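Long-range contacts in oxidoreductase (Thermotoga maritima, PDB 1ZH8), which binds NADP and probably catalyses an NAD(P)-dependent oxidation or reduction of a CH-OH group, as expected for a GFO/IDH/MocA-type dehydrogenase: residues 89-93 and 185-191; 96-100 and 124-128; 199-203 and 248-252. All coordinates share one frame; numbering follows the deposited sequence.

Interaction 1 (89-93 and 185-191). With NAP (NADP nicotinamide-adenine-dinucleotide phosphate), chain D.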
loop_
_atom_site.group_PDB
_atom_site.type_symbol
_atom_site.label_atom_id
_atom_site.label_comp_id
_atom_site.label_asym_id
_atom_site.label_seq_id
_atom_site.Cartn_x
_atom_site.Cartn_y
_atom_site.Cartn_z
ATOM N N THR A 89 -9.852 -10.530 31.061
ATOM C CA THR A 89 -10.259 -10.784 29.677
ATOM C C THR A 89 -11.642 -10.186 29.481
ATOM O O THR A 89 -12.644 -10.901 29.369
ATOM C CB THR A 89 -10.268 -12.295 29.365
ATOM O OG1 THR A 89 -10.790 -13.009 30.497
ATOM C CG2 THR A 89 -8.838 -12.781 29.098
ATOM N N LEU A 90 -11.683 -8.859 29.440
ATOM C CA LEU A 90 -12.918 -8.101 29.549
ATOM C C LEU A 90 -13.139 -7.236 28.331
ATOM O O LEU A 90 -12.216 -7.070 27.505
ATOM C CB LEU A 90 -12.826 -7.181 30.756
ATOM C CG LEU A 90 -12.671 -7.928 32.071
ATOM C CD1 LEU A 90 -12.148 -6.994 33.124
ATOM C CD2 LEU A 90 -13.989 -8.501 32.472
ATOM N N PRO A 91 -14.359 -6.669 28.214
ATOM C CA PRO A 91 -14.569 -5.569 27.291
ATOM C C PRO A 91 -13.534 -4.488 27.598
ATOM O O PRO A 91 -13.344 -4.108 28.761
ATOM C CB PRO A 91 -15.982 -5.074 27.646
ATOM C CG PRO A 91 -16.674 -6.273 28.189
ATOM C CD PRO A 91 -15.597 -7.043 28.925
ATOM N N VAL A 92 -12.875 -3.999 26.565
ATOM C CA VAL A 92 -11.768 -3.076 26.727
ATOM C C VAL A 92 -12.122 -1.812 27.571
ATOM O O VAL A 92 -11.248 -1.267 28.273
ATOM C CB VAL A 92 -11.132 -2.773 25.342
ATOM C CG1 VAL A 92 -12.163 -2.190 24.392
ATOM C CG2 VAL A 92 -9.959 -1.853 25.452
ATOM N N GLU A 93 -13.390 -1.394 27.562
ATOM C CA GLU A 93 -13.842 -0.258 28.397
ATOM C C GLU A 93 -13.537 -0.451 29.890
ATOM O O GLU A 93 -13.477 0.532 30.644
ATOM C CB GLU A 93 -15.349 0.038 28.204
ATOM C CG GLU A 93 -16.272 -1.021 28.786
ATOM C CD GLU A 93 -17.703 -0.940 28.269
ATOM O OE1 GLU A 93 -18.498 -0.130 28.811
ATOM O OE2 GLU A 93 -18.047 -1.704 27.338
ATOM N N TRP A 185 -19.865 -5.742 23.230
ATOM C CA TRP A 185 -18.905 -4.641 23.255
ATOM C C TRP A 185 -18.141 -4.460 21.924
ATOM O O TRP A 185 -17.507 -3.415 21.713
ATOM C CB TRP A 185 -17.936 -4.794 24.433
ATOM C CG TRP A 185 -17.047 -6.025 24.329
ATOM C CD1 TRP A 185 -17.352 -7.314 24.735
ATOM C CD2 TRP A 185 -15.723 -6.084 23.781
ATOM N NE1 TRP A 185 -16.288 -8.151 24.472
ATOM C CE2 TRP A 185 -15.277 -7.425 23.898
ATOM C CE3 TRP A 185 -14.862 -5.128 23.219
ATOM C CZ2 TRP A 185 -14.014 -7.834 23.462
ATOM C CZ3 TRP A 185 -13.615 -5.532 22.777
ATOM C CH2 TRP A 185 -13.200 -6.880 22.892
ATOM N N ARG A 186 -18.199 -5.464 21.042
ATOM C CA ARG A 186 -17.712 -5.314 19.655
ATOM C C ARG A 186 -18.797 -4.816 18.669
ATOM O O ARG A 186 -18.488 -4.153 17.693
ATOM C CB ARG A 186 -17.065 -6.609 19.137
ATOM C CG ARG A 186 -15.728 -6.995 19.835
ATOM C CD ARG A 186 -15.094 -8.233 19.171
ATOM N NE ARG A 186 -13.848 -8.677 19.807
ATOM C CZ ARG A 186 -13.749 -9.635 20.734
ATOM N NH1 ARG A 186 -14.828 -10.298 21.175
ATOM N NH2 ARG A 186 -12.554 -9.941 21.221
ATOM N N LYS A 187 -20.058 -5.127 18.937
ATOM C CA LYS A 187 -21.165 -4.707 18.064
ATOM C C LYS A 187 -21.404 -3.203 18.172
ATOM O O LYS A 187 -21.767 -2.538 17.187
ATOM C CB LYS A 187 -22.473 -5.434 18.433
ATOM C CG LYS A 187 -22.517 -6.925 18.111
ATOM C CD LYS A 187 -23.827 -7.560 18.620
ATOM C CE LYS A 187 -25.031 -7.017 17.850
ATOM N NZ LYS A 187 -26.320 -7.519 18.368
ATOM N N LYS A 188 -21.234 -2.698 19.395
ATOM C CA LYS A 188 -21.381 -1.285 19.694
ATOM C C LYS A 188 -20.076 -0.862 20.329
ATOM O O LYS A 188 -20.014 -0.739 21.548
ATOM C CB LYS A 188 -22.549 -1.026 20.666
ATOM C CG LYS A 188 -23.924 -1.388 20.129
ATOM C CD LYS A 188 -25.035 -0.427 20.601
ATOM C CE LYS A 188 -25.246 -0.453 22.113
ATOM N NZ LYS A 188 -26.279 0.545 22.544
ATOM N N PRO A 189 -19.026 -0.661 19.513
ATOM C CA PRO A 189 -17.685 -0.497 20.091
ATOM C C PRO A 189 -17.494 0.819 20.846
ATOM O O PRO A 189 -17.976 1.868 20.427
ATOM C CB PRO A 189 -16.769 -0.528 18.862
ATOM C CG PRO A 189 -17.639 0.010 17.724
ATOM C CD PRO A 189 -19.015 -0.559 18.035
ATOM N N LYS A 190 -16.790 0.760 21.964
ATOM C CA LYS A 190 -16.366 1.987 22.641
ATOM C C LYS A 190 -14.905 2.258 22.307
ATOM O O LYS A 190 -14.415 3.374 22.487
ATOM C CB LYS A 190 -16.619 1.912 24.149
ATOM C CG LYS A 190 -18.120 1.933 24.493
ATOM C CD LYS A 190 -18.429 1.793 25.988
ATOM C CE LYS A 190 -19.935 1.875 26.222
ATOM N NZ LYS A 190 -20.289 2.156 27.638
ATOM N N HIS A 191 -14.220 1.240 21.781
ATOM C CA HIS A 191 -12.831 1.398 21.387
ATOM C C HIS A 191 -12.631 2.092 20.018
ATOM O O HIS A 191 -13.424 1.923 19.084
ATOM C CB HIS A 191 -12.085 0.072 21.488
ATOM C CG HIS A 191 -12.753 -1.073 20.797
ATOM N ND1 HIS A 191 -13.940 -1.622 21.236
ATOM C CD2 HIS A 191 -12.370 -1.812 19.727
ATOM C CE1 HIS A 191 -14.268 -2.638 20.457
ATOM N NE2 HIS A 191 -13.333 -2.772 19.530
HETATM P PA NAP D . -16.111 -11.803 25.363
HETATM O O1A NAP D . -16.362 -13.191 24.896
HETATM O O2A NAP D . -17.288 -10.925 25.260
HETATM O O5B NAP D . -15.512 -11.876 26.849
HETATM C C5B NAP D . -15.760 -10.838 27.769
HETATM C C4B NAP D . -16.136 -11.472 29.095
HETATM O O4B NAP D . -16.177 -10.484 30.116
HETATM C C3B NAP D . -17.521 -12.105 29.052
HETATM O O3B NAP D . -17.429 -13.244 29.856
HETATM C C2B NAP D . -18.364 -11.032 29.721
HETATM O O2B NAP D . -19.668 -11.263 30.243
HETATM C C1B NAP D . -17.410 -10.593 30.811
HETATM N N9A NAP D . -17.814 -9.310 31.379
HETATM C C8A NAP D . -18.449 -8.263 30.748
HETATM N N7A NAP D . -18.614 -7.269 31.648
HETATM C C5A NAP D . -18.099 -7.675 32.838
HETATM C C6A NAP D . -18.001 -7.076 34.088
HETATM N N6A NAP D . -18.489 -5.864 34.296
HETATM N N1A NAP D . -17.395 -7.739 35.122
HETATM C C2A NAP D . -16.903 -9.006 34.924
HETATM N N3A NAP D . -17.003 -9.609 33.696
HETATM C C4A NAP D . -17.588 -8.953 32.674
HETATM O O3 NAP D . -14.942 -11.166 24.479
HETATM P PN NAP D . -13.480 -11.814 24.311
HETATM O O1N NAP D . -13.178 -12.921 25.273
HETATM O O2N NAP D . -13.412 -11.967 22.865
HETATM O O5D NAP D . -12.473 -10.616 24.695
HETATM C C5D NAP D . -12.112 -10.272 26.021
HETATM C C4D NAP D . -10.741 -9.601 26.000
HETATM O O4D NAP D . -9.810 -10.483 25.385
HETATM C C3D NAP D . -10.763 -8.325 25.153
HETATM O O3D NAP D . -10.004 -7.307 25.762
HETATM C C2D NAP D . -10.117 -8.714 23.845
HETATM O O2D NAP D . -9.446 -7.637 23.225
HETATM C C1D NAP D . -9.181 -9.829 24.287
HETATM N N1N NAP D . -8.920 -10.755 23.188
HETATM C C2N NAP D . -7.625 -10.938 22.797
HETATM C C3N NAP D . -7.313 -11.804 21.744
HETATM C C7N NAP D . -5.879 -12.178 21.460
HETATM O O7N NAP D . -5.659 -13.028 20.360
HETATM N N7N NAP D . -4.865 -11.729 22.224
HETATM C C4N NAP D . -8.349 -12.490 21.095
HETATM C C5N NAP D . -9.675 -12.308 21.511
HETATM C C6N NAP D . -9.950 -11.431 22.565
HETATM P P2B NAP D . -20.465 -12.606 30.634
HETATM O O1X NAP D . -20.132 -13.059 32.040
HETATM O O2X NAP D . -20.134 -13.736 29.687
HETATM O O3X NAP D . -21.921 -12.209 30.531
#
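P91 sets its CA and CB over one face of the W185 indole, a buried CH-pi and apolar contact that ties the loop leaving strand 85-88 of the Rossmann fold to helix 184-187 beyond it, with NADP bound alongside. P91 CA stands 3.8 Å from the centroid of the five-membered ring of W185, nearly on the ring normal, and P91 CB reaches W185 CG on the same face. V92 continues the cover toward the six-membered ring, while its CG1 also packs on H191. W185 CG sits between its own backbone N and carbonyl carbon (chi1 65°), which lays the ring across the proline and aims its N-H at the pyrophosphate: W185 NE1 bonds NAP O2A at 3.1 Å. On the opposite face lies CG of R186, whose guanidinium has W185 CZ2 over the centre of one face, the planes inclined, and grips NAP O2N with two N-H groups, from NH1 at 2.8 Å and from NH2 at 2.7 Å. D198 forms a salt bridge with R186 NE, which would help fix the guanidinium's rotation. L90 O accepts a bond of 2.8 Å from the ribose hydroxyl NAP O3D. Farther from the cofactor, toward solvent, K190 NZ comes to E93 OE1 from above the carboxylate plane, a salt bridge of 3.1 Å. A leucine in place of W185 would probably leave NAP O2A without its indole donor and strip P91 of the flat surface it rests on. Neutral and cationic donors thus converge on the pyrophosphate, whose negative charge they would be expected to offset, and the cofactor, bonded to L90 as well as to W185 and R186, bridges both segments.

Interaction 2 (96-100 and 124-128)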
loop_
_atom_site.group_PDB
_atom_site.type_symbol
_atom_site.label_atom_id
_atom_site.label_comp_id
_atom_site.label_asym_id
_atom_site.label_seq_id
_atom_site.Cartn_x
_atom_site.Cartn_y
_atom_site.Cartn_z
ATOM N N LEU A 96 -8.962 0.007 32.247
ATOM C CA LEU A 96 -8.515 1.070 33.166
ATOM C C LEU A 96 -9.090 0.919 34.592
ATOM O O LEU A 96 -8.327 0.684 35.526
ATOM C CB LEU A 96 -8.744 2.492 32.600
ATOM C CG LEU A 96 -8.483 3.655 33.586
ATOM C CD1 LEU A 96 -7.038 3.708 34.056
ATOM C CD2 LEU A 96 -8.901 5.012 33.018
ATOM N N PRO A 97 -10.421 1.035 34.766
ATOM C CA PRO A 97 -10.896 0.981 36.165
ATOM C C PRO A 97 -10.521 -0.310 36.895
ATOM O O PRO A 97 -10.248 -0.259 38.097
ATOM C CB PRO A 97 -12.428 1.132 36.048
ATOM C CG PRO A 97 -12.749 0.829 34.631
ATOM C CD PRO A 97 -11.539 1.236 33.816
ATOM N N PHE A 98 -10.464 -1.435 36.182
ATOM C CA PHE A 98 -10.176 -2.726 36.824
ATOM C C PHE A 98 -8.694 -2.887 37.185
ATOM O O PHE A 98 -8.357 -3.432 38.239
ATOM C CB PHE A 98 -10.676 -3.892 35.970
ATOM C CG PHE A 98 -12.132 -4.214 36.164
ATOM C CD1 PHE A 98 -13.075 -3.200 36.359
ATOM C CD2 PHE A 98 -12.570 -5.543 36.149
ATOM C CE1 PHE A 98 -14.438 -3.510 36.550
ATOM C CE2 PHE A 98 -13.904 -5.862 36.309
ATOM C CZ PHE A 98 -14.849 -4.853 36.517
ATOM N N ILE A 99 -7.814 -2.386 36.325
ATOM C CA ILE A 99 -6.386 -2.335 36.639
ATOM C C ILE A 99 -6.179 -1.499 37.902
ATOM O O ILE A 99 -5.473 -1.920 38.825
ATOM C CB ILE A 99 -5.548 -1.807 35.446
ATOM C CG1 ILE A 99 -5.483 -2.876 34.341
ATOM C CG2 ILE A 99 -4.140 -1.351 35.911
ATOM C CD1 ILE A 99 -5.019 -2.352 32.965
ATOM N N GLU A 100 -6.830 -0.341 37.958
ATOM C CA GLU A 100 -6.703 0.532 39.122
ATOM C C GLU A 100 -7.192 -0.149 40.389
ATOM O O GLU A 100 -6.574 0.002 41.451
ATOM C CB GLU A 100 -7.450 1.861 38.936
ATOM C CG GLU A 100 -7.073 2.887 40.010
ATOM C CD GLU A 100 -7.643 4.268 39.768
ATOM O OE1 GLU A 100 -8.253 4.495 38.701
ATOM O OE2 GLU A 100 -7.483 5.137 40.655
ATOM N N LYS A 124 -3.583 6.755 31.100
ATOM C CA LYS A 124 -3.901 6.640 32.535
ATOM C C LYS A 124 -3.499 5.257 33.057
ATOM O O LYS A 124 -3.076 5.127 34.207
ATOM C CB LYS A 124 -5.366 6.953 32.846
ATOM C CG LYS A 124 -5.767 8.398 32.580
ATOM C CD LYS A 124 -7.213 8.679 33.050
ATOM C CE LYS A 124 -8.087 9.436 31.999
ATOM N NZ LYS A 124 -8.043 10.945 32.106
ATOM N N VAL A 125 -3.619 4.232 32.204
ATOM C CA VAL A 125 -3.159 2.905 32.554
ATOM C C VAL A 125 -1.644 2.969 32.748
ATOM O O VAL A 125 -1.102 2.459 33.735
ATOM C CB VAL A 125 -3.500 1.883 31.461
ATOM C CG1 VAL A 125 -2.767 0.562 31.714
ATOM C CG2 VAL A 125 -5.009 1.692 31.359
ATOM N N VAL A 126 -0.965 3.634 31.826
ATOM C CA VAL A 126 0.481 3.738 31.898
ATOM C C VAL A 126 0.938 4.409 33.181
ATOM O O VAL A 126 1.822 3.891 33.850
ATOM C CB VAL A 126 1.083 4.460 30.676
ATOM C CG1 VAL A 126 2.571 4.689 30.887
ATOM C CG2 VAL A 126 0.813 3.650 29.396
ATOM N N GLU A 127 0.336 5.540 33.544
ATOM C CA GLU A 127 0.779 6.228 34.762
ATOM C C GLU A 127 0.504 5.472 36.079
ATOM O O GLU A 127 1.307 5.566 37.011
ATOM C CB GLU A 127 0.390 7.720 34.803
ATOM C CG GLU A 127 -1.101 8.053 34.767
ATOM C CD GLU A 127 -1.433 9.434 35.394
ATOM O OE1 GLU A 127 -0.744 9.828 36.370
ATOM O OE2 GLU A 127 -2.387 10.111 34.916
ATOM N N LEU A 128 -0.587 4.698 36.134
ATOM C CA LEU A 128 -0.868 3.816 37.282
ATOM C C LEU A 128 0.169 2.702 37.363
ATOM O O LEU A 128 0.621 2.324 38.447
ATOM C CB LEU A 128 -2.254 3.173 37.183
ATOM C CG LEU A 128 -3.536 4.010 37.311
ATOM C CD1 LEU A 128 -4.734 3.155 36.868
ATOM C CD2 LEU A 128 -3.753 4.586 38.716
#
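L96 and L128 meet methyl to methyl, CD1 to CD1 at 3.7 Å, at the middle of an apolar seam between two nearly parallel helices. The same L96 CD1 also lies 3.8 Å from K124 CB and 3.9 Å from V125 CG2, so one methyl fits among three residues of the facing helix. It gets there because L96 CG is anti to the backbone N (chi1 172°), which swings the branch across the gap although its CB starts off to the side. L96 CD2 touches K124 CB and CD, and the lysine chain then bends and carries the amine away from the contact. One turn along, L128 CD1 touches E100 CB at 3.7 Å, and L128 CD2 lies against the next carbons of that glutamate; the carboxylate end of E100 has a long, weak ion pair with R104. Deeper in, I99 CD1 meets V125 CG1 at 3.9 Å, the two side chains crossing at about a right angle. The seam is apolar throughout and graded in burial, with leucines and long polar chains toward solvent and I99 and V125 buried. The backbones are set by ordinary helical bonding, as in E100 N to L96 O. The axes of the two short segments are 9.9 Å apart at closest, with 9° between their directions, so contacts repeat about one turn apart. Helices 95-104 and 119-131 pack side by side in the Rossmann fold. Beneath them I99 rests on L88 of strand 85-88 and on V109 and C111 of strand 108-112. V125 touches I115 in a loop, and V126 touches helix 313-329.

Interaction 3 (199-203 and 248-252). With NAP (NADP nicotinamide-adenine-dinucleotide phosphate), chain D.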
loop_
_atom_site.group_PDB
_atom_site.type_symbol
_atom_site.label_atom_id
_atom_site.label_comp_id
_atom_site.label_asym_id
_atom_site.label_seq_id
_atom_site.Cartn_x
_atom_site.Cartn_y
_atom_site.Cartn_z
ATOM N N GLY A 199 -8.091 -5.763 16.378
ATOM C CA GLY A 199 -7.074 -6.560 15.723
ATOM C C GLY A 199 -5.846 -5.763 15.330
ATOM O O GLY A 199 -4.781 -6.330 15.137
ATOM N N GLY A 200 -5.980 -4.444 15.206
ATOM C CA GLY A 200 -4.866 -3.603 14.738
ATOM C C GLY A 200 -3.666 -3.522 15.674
ATOM O O GLY A 200 -2.501 -3.542 15.208
ATOM N N VAL A 201 -3.918 -3.445 16.988
ATOM C CA VAL A 201 -2.814 -3.456 17.949
ATOM C C VAL A 201 -1.839 -4.660 17.736
ATOM O O VAL A 201 -0.628 -4.498 17.808
ATOM C CB VAL A 201 -3.290 -3.251 19.414
ATOM C CG1 VAL A 201 -3.946 -1.877 19.541
ATOM C CG2 VAL A 201 -4.257 -4.365 19.875
ATOM N N HIS A 202 -2.368 -5.838 17.408
ATOM C CA HIS A 202 -1.510 -6.982 17.044
ATOM C C HIS A 202 -0.549 -6.649 15.910
ATOM O O HIS A 202 0.670 -6.865 16.017
ATOM C CB HIS A 202 -2.346 -8.187 16.604
ATOM C CG HIS A 202 -3.158 -8.779 17.699
ATOM N ND1 HIS A 202 -2.599 -9.240 18.872
ATOM C CD2 HIS A 202 -4.489 -8.988 17.805
ATOM C CE1 HIS A 202 -3.555 -9.710 19.655
ATOM N NE2 HIS A 202 -4.711 -9.567 19.031
ATOM N N HIS A 203 -1.104 -6.125 14.822
ATOM C CA HIS A 203 -0.299 -5.782 13.665
ATOM C C HIS A 203 0.744 -4.674 13.957
ATOM O O HIS A 203 1.900 -4.775 13.522
ATOM C CB HIS A 203 -1.217 -5.479 12.479
ATOM C CG HIS A 203 -2.373 -6.440 12.364
ATOM N ND1 HIS A 203 -3.670 -6.028 12.137
ATOM C CD2 HIS A 203 -2.434 -7.788 12.518
ATOM C CE1 HIS A 203 -4.474 -7.079 12.126
ATOM N NE2 HIS A 203 -3.749 -8.161 12.351
ATOM N N TYR A 248 0.155 -0.773 5.159
ATOM C CA TYR A 248 -0.602 -1.725 5.939
ATOM C C TYR A 248 -2.049 -1.519 5.549
ATOM O O TYR A 248 -2.575 -0.404 5.728
ATOM C CB TYR A 248 -0.374 -1.485 7.437
ATOM C CG TYR A 248 -1.413 -2.089 8.367
ATOM C CD1 TYR A 248 -1.536 -3.473 8.520
ATOM C CD2 TYR A 248 -2.244 -1.268 9.126
ATOM C CE1 TYR A 248 -2.473 -4.007 9.373
ATOM C CE2 TYR A 248 -3.184 -1.797 10.010
ATOM C CZ TYR A 248 -3.298 -3.166 10.124
ATOM O OH TYR A 248 -4.224 -3.692 10.999
ATOM N N THR A 249 -2.656 -2.574 4.980
ATOM C CA THR A 249 -4.057 -2.564 4.525
ATOM C C THR A 249 -4.792 -3.784 5.093
ATOM O O THR A 249 -4.278 -4.907 5.044
ATOM C CB THR A 249 -4.148 -2.608 2.992
ATOM O OG1 THR A 249 -3.572 -1.427 2.459
ATOM C CG2 THR A 249 -5.564 -2.686 2.521
ATOM N N ILE A 250 -5.985 -3.571 5.643
ATOM C CA ILE A 250 -6.758 -4.680 6.180
ATOM C C ILE A 250 -8.242 -4.465 5.989
ATOM O O ILE A 250 -8.735 -3.342 6.113
ATOM C CB ILE A 250 -6.439 -4.939 7.665
ATOM C CG1 ILE A 250 -7.180 -6.186 8.200
ATOM C CG2 ILE A 250 -6.751 -3.701 8.509
ATOM C CD1 ILE A 250 -6.615 -6.704 9.537
ATOM N N SER A 251 -8.944 -5.549 5.671
ATOM C CA SER A 251 -10.402 -5.584 5.681
ATOM C C SER A 251 -10.804 -6.685 6.620
ATOM O O SER A 251 -10.397 -7.817 6.457
ATOM C CB SER A 251 -10.955 -5.897 4.304
ATOM O OG SER A 251 -12.368 -6.023 4.362
ATOM N N TYR A 252 -11.593 -6.365 7.627
ATOM C CA TYR A 252 -12.067 -7.419 8.493
ATOM C C TYR A 252 -13.202 -8.223 7.856
ATOM O O TYR A 252 -13.469 -9.342 8.293
ATOM C CB TYR A 252 -12.448 -6.856 9.837
ATOM C CG TYR A 252 -11.231 -6.523 10.645
ATOM C CD1 TYR A 252 -10.566 -5.315 10.464
ATOM C CD2 TYR A 252 -10.740 -7.413 11.602
ATOM C CE1 TYR A 252 -9.426 -4.998 11.213
ATOM C CE2 TYR A 252 -9.611 -7.120 12.343
ATOM C CZ TYR A 252 -8.956 -5.911 12.145
ATOM O OH TYR A 252 -7.842 -5.602 12.886
HETATM P PA NAP D . -16.111 -11.803 25.363
HETATM O O1A NAP D . -16.362 -13.191 24.896
HETATM O O2A NAP D . -17.288 -10.925 25.260
HETATM O O5B NAP D . -15.512 -11.876 26.849
HETATM C C5B NAP D . -15.760 -10.838 27.769
HETATM C C4B NAP D . -16.136 -11.472 29.095
HETATM O O4B NAP D . -16.177 -10.484 30.116
HETATM C C3B NAP D . -17.521 -12.105 29.052
HETATM O O3B NAP D . -17.429 -13.244 29.856
HETATM C C2B NAP D . -18.364 -11.032 29.721
HETATM O O2B NAP D . -19.668 -11.263 30.243
HETATM C C1B NAP D . -17.410 -10.593 30.811
HETATM N N9A NAP D . -17.814 -9.310 31.379
HETATM C C8A NAP D . -18.449 -8.263 30.748
HETATM N N7A NAP D . -18.614 -7.269 31.648
HETATM C C5A NAP D . -18.099 -7.675 32.838
HETATM C C6A NAP D . -18.001 -7.076 34.088
HETATM N N6A NAP D . -18.489 -5.864 34.296
HETATM N N1A NAP D . -17.395 -7.739 35.122
HETATM C C2A NAP D . -16.903 -9.006 34.924
HETATM N N3A NAP D . -17.003 -9.609 33.696
HETATM C C4A NAP D . -17.588 -8.953 32.674
HETATM O O3 NAP D . -14.942 -11.166 24.479
HETATM P PN NAP D . -13.480 -11.814 24.311
HETATM O O1N NAP D . -13.178 -12.921 25.273
HETATM O O2N NAP D . -13.412 -11.967 22.865
HETATM O O5D NAP D . -12.473 -10.616 24.695
HETATM C C5D NAP D . -12.112 -10.272 26.021
HETATM C C4D NAP D . -10.741 -9.601 26.000
HETATM O O4D NAP D . -9.810 -10.483 25.385
HETATM C C3D NAP D . -10.763 -8.325 25.153
HETATM O O3D NAP D . -10.004 -7.307 25.762
HETATM C C2D NAP D . -10.117 -8.714 23.845
HETATM O O2D NAP D . -9.446 -7.637 23.225
HETATM C C1D NAP D . -9.181 -9.829 24.287
HETATM N N1N NAP D . -8.920 -10.755 23.188
HETATM C C2N NAP D . -7.625 -10.938 22.797
HETATM C C3N NAP D . -7.313 -11.804 21.744
HETATM C C7N NAP D . -5.879 -12.178 21.460
HETATM O O7N NAP D . -5.659 -13.028 20.360
HETATM N N7N NAP D . -4.865 -11.729 22.224
HETATM C C4N NAP D . -8.349 -12.490 21.095
HETATM C C5N NAP D . -9.675 -12.308 21.511
HETATM C C6N NAP D . -9.950 -11.431 22.565
HETATM P P2B NAP D . -20.465 -12.606 30.634
HETATM O O1X NAP D . -20.132 -13.059 32.040
HETATM O O2X NAP D . -20.134 -13.736 29.687
HETATM O O3X NAP D . -21.921 -12.209 30.531
#
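H203 keeps its ring anti to the carbonyl carbon (chi1 -42°), while Y248 holds its own anti to the backbone N (chi1 161°), so that H203 ND1, the ring nitrogen nearest its own backbone, meets the Y248 hydroxyl. H203 ND1 and Y248 OH form a hydrogen bond of 2.7 Å, in which either could be the donor. The hydroxyl lies at the edge of the imidazole, near its plane, and the nitrogen at the edge of the phenol; the ring planes are inclined at 51°. I250 CD1 comes obliquely to H203 CE1 at 3.4 Å, filling in beside the bond. G199 O, one turn earlier in the helix, lies above one face of the imidazole, offset from the ring centre. The third side chain, Y252, brings its hydroxyl onto the helix backbone: Y252 OH is 3.1 Å from G199 CA, where a beta carbon would collide with it. The glycine at this position therefore lets the Y252 phenol approach closely. G200 CA is in contact with Y248 OH at 3.8 Å. On another side of the same helix, H202 meets the nicotinamide amide of NADP edge-on, with its CE1 3.5 Å from NAP N7N, and its ND1 bonds E140. Helix 195-211 packs on the large mixed sheet; segments 199-203 and 248-251 run roughly antiparallel, with 152° between their directions and their axes 11.1 Å apart at closest. H203 meets W168 edge-to-face and also touches I170, both of strand 163-171, while L234 and F238 of strand 233-240 back Y248.

Overall arrangement
Along the chain, interaction 2 is nested inside the loop closed by interaction 1, and interaction 3 follows both. Interactions 1 and 2 have centres about 17 Å apart and touch through L90 and F98: the loop 89-93 leads straight into helix 95-104, so the cofactor loop and the helix pair share the Rossmann fold. Interaction 3 lies in the C-terminal domain, its centre about 17 Å from that of interaction 1 and about 25 Å from that of interaction 2, across the chain's centre. Helix 184-187 is followed directly by helix 195-211, and interactions 1 and 3 both reach NADP, which thus lies where the nucleotide-binding fold meets the mixed-sheet domain.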